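Local coordinates for protein putative hydrolase (Shewanella frigidimarina, PDB 3LHO) that probably acts as an iron-dependent dioxygenase of the 2-oxoadipate dioxygenase/decarboxylase family, with a nickel ion in the metal site of this crystal, at residues 12-17 against 26-31; 36-41 against 170-175. One frame throughout, in Å; residues are numbered along the deposited sequence. Where two conformers were deposited one is given.

Contact 1 (12-17 against 26-31); sequences ALWQDY and KIHQLL
Trp14 and His28 make the whole of this contact, two aromatic side chains reaching toward each other between two consecutive helices, 6-20 and 22-32, joined by a short turn. The backbones stay well apart: the nearest CA atoms, those of Trp14 and His28, are 10.9 Å from each other, so the gap is bridged by side chains alone. In both residues CG lies opposite the backbone N (chi1 175° in Trp14, -173° in His28), which extends each ring from its helix into the space between them. The benzo end of the indole does the touching. Its CZ2 comes 3.7 Å from His28 CB, and the neighbouring CH2 is 4.1 Å from His28 CD2. The two rings are tilted, with planes at 50° and the centroid of the indole six-membered ring 5.2 Å from that of the imidazole; this is neither a stack nor an edge-to-face pair, and no hydrogen bond crosses. Only 83 Å² is buried, as expected of a contact near the surface. Outside the two segments, the indole meets Phe166 of strand 165-169 edge-to-face and touches Ala24 of helix 22-32. Replacing Trp14 with an alanine would probably open a gap between the helices and leave the His28 ring without its aromatic neighbour on this side. From the imidazole, the closest approach to the indole is CG to Trp14 CZ2, at 3.8 Å.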
loop_
_atom_site.group_PDB
_atom_site.type_symbol
_atom_site.label_atom_id
_atom_site.label_comp_id
_atom_site.label_asym_id
_atom_site.label_seq_id
_atom_site.Cartn_x
_atom_site.Cartn_y
_atom_site.Cartn_z
ATOM N N ALA A 12 6.844 -12.463 -3.182
ATOM C CA ALA A 12 7.612 -12.175 -1.984
ATOM C C ALA A 12 6.974 -11.034 -1.188
ATOM O O ALA A 12 6.898 -11.079 0.066
ATOM C CB ALA A 12 9.083 -11.862 -2.360
ATOM N N LEU A 13 6.452 -10.036 -1.895
ATOM C CA LEU A 13 5.772 -8.950 -1.238
ATOM C C LEU A 13 4.501 -9.418 -0.522
ATOM O O LEU A 13 4.194 -8.975 0.589
ATOM C CB LEU A 13 5.423 -7.833 -2.247
ATOM C CG LEU A 13 5.001 -6.469 -1.724
ATOM C CD1 LEU A 13 6.180 -5.639 -1.115
ATOM C CD2 LEU A 13 4.319 -5.655 -2.844
ATOM N N TRP A 14 3.741 -10.264 -1.192
ATOM C CA TRP A 14 2.527 -10.851 -0.620
ATOM C C TRP A 14 2.823 -11.734 0.583
ATOM O O TRP A 14 2.137 -11.649 1.596
ATOM C CB TRP A 14 1.798 -11.639 -1.702
ATOM C CG TRP A 14 0.579 -12.413 -1.230
ATOM C CD1 TRP A 14 0.519 -13.756 -0.956
ATOM C CD2 TRP A 14 -0.736 -11.891 -1.004
ATOM N NE1 TRP A 14 -0.764 -14.098 -0.553
ATOM C CE2 TRP A 14 -1.552 -12.971 -0.570
ATOM C CE3 TRP A 14 -1.308 -10.622 -1.120
ATOM C CZ2 TRP A 14 -2.911 -12.820 -0.274
ATOM C CZ3 TRP A 14 -2.657 -10.473 -0.820
ATOM C CH2 TRP A 14 -3.444 -11.561 -0.400
ATOM N N GLN A 15 3.847 -12.564 0.496
ATOM C CA GLN A 15 4.196 -13.425 1.663
ATOM C C GLN A 15 4.492 -12.589 2.919
ATOM O O GLN A 15 4.075 -12.936 4.030
ATOM C CB GLN A 15 5.371 -14.388 1.385
ATOM C CG GLN A 15 4.979 -15.625 0.512
ATOM C CD GLN A 15 3.710 -16.382 1.023
ATOM O OE1 GLN A 15 3.500 -16.532 2.236
ATOM N NE2 GLN A 15 2.877 -16.852 0.092
ATOM N N ASP A 16 5.182 -11.475 2.717
ATOM C CA ASP A 16 5.475 -10.549 3.787
ATOM C C ASP A 16 4.243 -9.821 4.304
ATOM O O ASP A 16 4.053 -9.714 5.521
ATOM C CB ASP A 16 6.556 -9.561 3.385
ATOM C CG ASP A 16 6.795 -8.563 4.459
ATOM O OD1 ASP A 16 7.416 -8.900 5.452
ATOM O OD2 ASP A 16 6.262 -7.441 4.388
ATOM N N TYR A 17 3.426 -9.327 3.376
ATOM C CA TYR A 17 2.184 -8.639 3.687
ATOM C C TYR A 17 1.175 -9.433 4.508
ATOM O O TYR A 17 0.555 -8.871 5.429
ATOM C CB TYR A 17 1.546 -8.243 2.356
ATOM C CG TYR A 17 0.129 -7.652 2.375
ATOM C CD1 TYR A 17 -0.103 -6.367 2.868
ATOM C CD2 TYR A 17 -0.923 -8.345 1.797
ATOM C CE1 TYR A 17 -1.377 -5.785 2.836
ATOM C CE2 TYR A 17 -2.221 -7.787 1.740
ATOM C CZ TYR A 17 -2.447 -6.522 2.269
ATOM O OH TYR A 17 -3.703 -5.974 2.167
ATOM N N LYS A 26 -6.915 -14.983 4.184
ATOM C CA LYS A 26 -8.207 -15.691 4.247
ATOM C C LYS A 26 -9.149 -15.265 3.112
ATOM O O LYS A 26 -9.767 -16.110 2.474
ATOM C CB LYS A 26 -8.884 -15.489 5.608
ATOM C CG LYS A 26 -8.108 -16.088 6.767
ATOM C CD LYS A 26 -8.867 -15.882 8.072
ATOM C CE LYS A 26 -8.123 -16.406 9.289
ATOM N NZ LYS A 26 -8.790 -15.981 10.563
ATOM N N ILE A 27 -9.264 -13.962 2.882
ATOM C CA ILE A 27 -10.143 -13.455 1.827
ATOM C C ILE A 27 -9.622 -13.891 0.433
ATOM O O ILE A 27 -10.418 -14.226 -0.430
ATOM C CB ILE A 27 -10.345 -11.940 1.955
ATOM C CG1 ILE A 27 -11.088 -11.654 3.275
ATOM C CG2 ILE A 27 -11.103 -11.367 0.715
ATOM C CD1 ILE A 27 -11.101 -10.210 3.713
ATOM N N HIS A 28 -8.299 -13.937 0.237
ATOM C CA HIS A 28 -7.719 -14.446 -1.015
ATOM C C HIS A 28 -8.209 -15.879 -1.277
ATOM O O HIS A 28 -8.680 -16.180 -2.360
ATOM C CB HIS A 28 -6.180 -14.398 -0.974
ATOM C CG HIS A 28 -5.526 -14.746 -2.280
ATOM N ND1 HIS A 28 -5.252 -16.052 -2.651
ATOM C CD2 HIS A 28 -5.081 -13.963 -3.299
ATOM C CE1 HIS A 28 -4.676 -16.054 -3.848
ATOM N NE2 HIS A 28 -4.552 -14.799 -4.258
ATOM N N GLN A 29 -8.095 -16.750 -0.277
ATOM C CA GLN A 29 -8.611 -18.118 -0.367
ATOM C C GLN A 29 -10.133 -18.141 -0.632
ATOM O O GLN A 29 -10.598 -18.864 -1.522
ATOM C CB GLN A 29 -8.232 -18.920 0.897
ATOM C CG GLN A 29 -8.623 -20.397 0.893
ATOM C CD GLN A 29 -8.011 -21.188 -0.257
ATOM O OE1 GLN A 29 -6.923 -20.873 -0.736
ATOM N NE2 GLN A 29 -8.714 -22.221 -0.702
ATOM N N LEU A 30 -10.899 -17.339 0.104
ATOM C CA LEU A 30 -12.354 -17.258 -0.098
ATOM C C LEU A 30 -12.779 -16.914 -1.540
ATOM O O LEU A 30 -13.649 -17.577 -2.113
ATOM C CB LEU A 30 -12.949 -16.234 0.862
ATOM C CG LEU A 30 -14.459 -15.943 0.824
ATOM C CD1 LEU A 30 -15.226 -17.096 1.471
ATOM C CD2 LEU A 30 -14.820 -14.633 1.558
ATOM N N LEU A 31 -12.182 -15.867 -2.114
ATOM C CA LEU A 31 -12.553 -15.365 -3.418
ATOM C C LEU A 31 -11.996 -16.183 -4.591
ATOM O O LEU A 31 -12.624 -16.284 -5.651
ATOM C CB LEU A 31 -12.103 -13.888 -3.546
ATOM C CG LEU A 31 -12.818 -12.878 -2.647
ATOM C CD1 LEU A 31 -12.253 -11.441 -2.831
ATOM C CD2 LEU A 31 -14.297 -12.904 -2.916
#

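Contact 2 (36-41 against 170-175); sequences PIINDH and INDLPE. With NI (nickel (II) ion), chain B.
Ile37 and Ile38 carry the same first torsion (chi1 -74° and -60°), with CG1 opposite the carbonyl carbon and CG2 opposite the backbone N. The rotamers match, so the different branches that touch the type I beta turn 170-173 reflect how each residue is set on the backbone: Ile38 points its CB toward the turn, while Ile37 reaches it only with its tip. In Ile38 the CG2 branch meets Asp172, at 3.8 Å from its OD2, while CB packs on Asp172 CB. In Ile37 it is the far end of the CG1 branch that reaches across, CD1 lying 4.0 Å from Leu173 CD2. The side chains cross at a slant in both pairs. No direct hydrogen bond joins the segments: the carboxylate of Asp172 takes its bond from outside, with OD2 paired to Ser169 OG, and the turn closes on itself through Leu173 N to Ile170 O. Polar linkage comes through one water, which donates to Asp40 OD1 at 2.7 Å and to Asn171 OD1 at 3.1 Å.

Beyond Ile38 the chain enters strand 39-47 of the central mixed sheet, where Asp40 and His41 both face Thr167 in a classic beta bulge. The carboxylate of Asp40 is shared: OD1 also forms salt bridges with Lys93 and Arg239, whereas OD2 uses its anti lone pair to accept from His41 ND1 at 2.6 Å. That bond is nearly straight (171°) and close to the imidazole plane, so it is likely to fix the ring's rotation, making Asp40 a second-shell residue of the metal site. His165 and Glu235 complete the protein ligands of the nickel, and three waters bind it as well. Through the other ring nitrogen, His41 NE2 coordinates the nickel at 2.1 Å.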
loop_
_atom_site.group_PDB
_atom_site.type_symbol
_atom_site.label_atom_id
_atom_site.label_comp_id
_atom_site.label_asym_id
_atom_site.label_seq_id
_atom_site.Cartn_x
_atom_site.Cartn_y
_atom_site.Cartn_z
ATOM N N PRO A 36 -4.860 -18.038 -8.014
ATOM C CA PRO A 36 -4.447 -16.664 -7.825
ATOM C C PRO A 36 -5.568 -15.707 -8.293
ATOM O O PRO A 36 -6.398 -16.062 -9.134
ATOM C CB PRO A 36 -3.193 -16.549 -8.697
ATOM C CG PRO A 36 -3.387 -17.543 -9.773
ATOM C CD PRO A 36 -4.363 -18.583 -9.289
ATOM N N ILE A 37 -5.608 -14.548 -7.659
ATOM C CA ILE A 37 -6.615 -13.514 -7.848
ATOM C C ILE A 37 -5.872 -12.388 -8.540
ATOM O O ILE A 37 -4.745 -12.091 -8.150
ATOM C CB ILE A 37 -7.077 -13.026 -6.458
ATOM C CG1 ILE A 37 -7.969 -14.084 -5.797
ATOM C CG2 ILE A 37 -7.817 -11.725 -6.535
ATOM C CD1 ILE A 37 -9.137 -14.437 -6.638
ATOM N N ILE A 38 -6.476 -11.740 -9.537
ATOM C CA ILE A 38 -5.844 -10.592 -10.152
ATOM C C ILE A 38 -5.984 -9.350 -9.231
ATOM O O ILE A 38 -7.106 -8.962 -8.813
ATOM C CB ILE A 38 -6.446 -10.278 -11.566
ATOM C CG1 ILE A 38 -6.240 -11.493 -12.500
ATOM C CG2 ILE A 38 -5.845 -8.967 -12.128
ATOM C CD1 ILE A 38 -4.826 -11.890 -12.664
ATOM N N ASN A 39 -4.853 -8.702 -8.963
ATOM C CA ASN A 39 -4.854 -7.466 -8.179
ATOM C C ASN A 39 -4.947 -6.194 -9.043
ATOM O O ASN A 39 -4.325 -6.101 -10.101
ATOM C CB ASN A 39 -3.601 -7.435 -7.306
ATOM C CG ASN A 39 -3.575 -8.556 -6.283
ATOM O OD1 ASN A 39 -2.617 -9.369 -6.228
ATOM N ND2 ASN A 39 -4.622 -8.639 -5.491
ATOM N N ASP A 40 -5.746 -5.233 -8.613
ATOM C CA ASP A 40 -5.789 -3.913 -9.252
ATOM C C ASP A 40 -4.486 -3.138 -9.017
ATOM O O ASP A 40 -3.934 -2.512 -9.937
ATOM C CB ASP A 40 -6.940 -3.069 -8.657
ATOM C CG ASP A 40 -7.050 -1.706 -9.312
ATOM O OD1 ASP A 40 -7.397 -1.672 -10.500
ATOM O OD2 ASP A 40 -6.710 -0.660 -8.702
ATOM N N HIS A 41 -4.020 -3.179 -7.765
ATOM C CA HIS A 41 -2.815 -2.458 -7.364
ATOM C C HIS A 41 -2.254 -2.923 -6.057
ATOM O O HIS A 41 -2.930 -3.673 -5.313
ATOM C CB HIS A 41 -3.034 -0.907 -7.352
ATOM C CG HIS A 41 -3.956 -0.378 -6.288
ATOM N ND1 HIS A 41 -5.318 -0.219 -6.492
ATOM C CD2 HIS A 41 -3.697 0.142 -5.052
ATOM C CE1 HIS A 41 -5.857 0.328 -5.418
ATOM N NE2 HIS A 41 -4.894 0.573 -4.542
ATOM N N ILE A 170 -11.965 -6.138 -8.799
ATOM C CA ILE A 170 -13.339 -6.633 -8.888
ATOM C C ILE A 170 -13.665 -6.897 -10.368
ATOM O O ILE A 170 -14.278 -7.913 -10.687
ATOM C CB ILE A 170 -14.359 -5.646 -8.251
ATOM C CG1 ILE A 170 -14.128 -5.563 -6.726
ATOM C CG2 ILE A 170 -15.801 -6.091 -8.543
ATOM C CD1 ILE A 170 -14.896 -4.430 -6.053
ATOM N N ASN A 171 -13.227 -5.996 -11.248
ATOM C CA ASN A 171 -13.367 -6.175 -12.700
ATOM C C ASN A 171 -13.030 -7.603 -13.109
ATOM O O ASN A 171 -13.769 -8.234 -13.848
ATOM C CB ASN A 171 -12.484 -5.215 -13.497
ATOM C CG ASN A 171 -12.778 -3.729 -13.197
ATOM O OD1 ASN A 171 -12.692 -3.268 -12.038
ATOM N ND2 ASN A 171 -13.081 -2.975 -14.241
ATOM N N ASP A 172 -11.912 -8.113 -12.599
ATOM C CA ASP A 172 -11.392 -9.419 -13.005
ATOM C C ASP A 172 -11.945 -10.631 -12.262
ATOM O O ASP A 172 -11.685 -11.762 -12.685
ATOM C CB ASP A 172 -9.892 -9.419 -12.897
ATOM C CG ASP A 172 -9.211 -8.529 -13.976
ATOM O OD1 ASP A 172 -8.911 -9.037 -15.076
ATOM O OD2 ASP A 172 -8.902 -7.354 -13.691
ATOM N N LEU A 173 -12.710 -10.432 -11.191
ATOM C CA LEU A 173 -13.272 -11.594 -10.459
ATOM C C LEU A 173 -14.373 -12.246 -11.315
ATOM O O LEU A 173 -15.354 -11.598 -11.661
ATOM C CB LEU A 173 -13.869 -11.184 -9.118
ATOM C CG LEU A 173 -12.952 -10.734 -7.981
ATOM C CD1 LEU A 173 -13.816 -10.201 -6.845
ATOM C CD2 LEU A 173 -12.026 -11.874 -7.501
ATOM N N PRO A 174 -14.201 -13.521 -11.691
ATOM C CA PRO A 174 -15.227 -14.115 -12.552
ATOM C C PRO A 174 -16.621 -14.292 -11.951
ATOM O O PRO A 174 -17.591 -14.320 -12.697
ATOM C CB PRO A 174 -14.633 -15.476 -12.936
ATOM C CG PRO A 174 -13.508 -15.725 -12.035
ATOM C CD PRO A 174 -13.007 -14.380 -11.572
ATOM N N GLU A 175 -16.727 -14.404 -10.627
ATOM C CA GLU A 175 -18.014 -14.700 -9.994
ATOM C C GLU A 175 -18.774 -13.486 -9.481
ATOM O O GLU A 175 -19.861 -13.636 -8.926
ATOM C CB GLU A 175 -17.812 -15.649 -8.823
ATOM C CG GLU A 175 -17.306 -17.008 -9.200
ATOM C CD GLU A 175 -16.688 -17.737 -8.017
ATOM O OE1 GLU A 175 -16.998 -17.387 -6.855
ATOM O OE2 GLU A 175 -15.872 -18.656 -8.250
HETATM NI NI NI B . -5.332 1.558 -2.701
HETATM O O HOH W 1 -9.642 -2.971 -11.349
HETATM O O HOH W 2 -6.223 3.161 -1.128
HETATM O O HOH W 3 -6.410 2.959 -3.713
HETATM O O HOH W 4 -3.997 3.386 -3.077
#

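In the fold
Contact 1 closes before contact 2 opens, and their centres lie 13 Å apart on the same side of the chain's centre. Helix 22-32 is followed, after a loop, by strand 39-47, and the contacts touch at that loop: His28 NE2 is 3.6 Å from Ile37 N, and Leu31 C is 3.9 Å from Ile37 CD1, both plain packing. Strand 165-169 links them further, since helix 6-20 packs on this strand and the turn of contact 2 follows its end. In the seven-stranded mixed sheet it is the antiparallel neighbour of 39-47. Helix 22-32 thus packs on the chain just before strand 39-47, and these two adjacent strands supply His165 and His41 to the metal site.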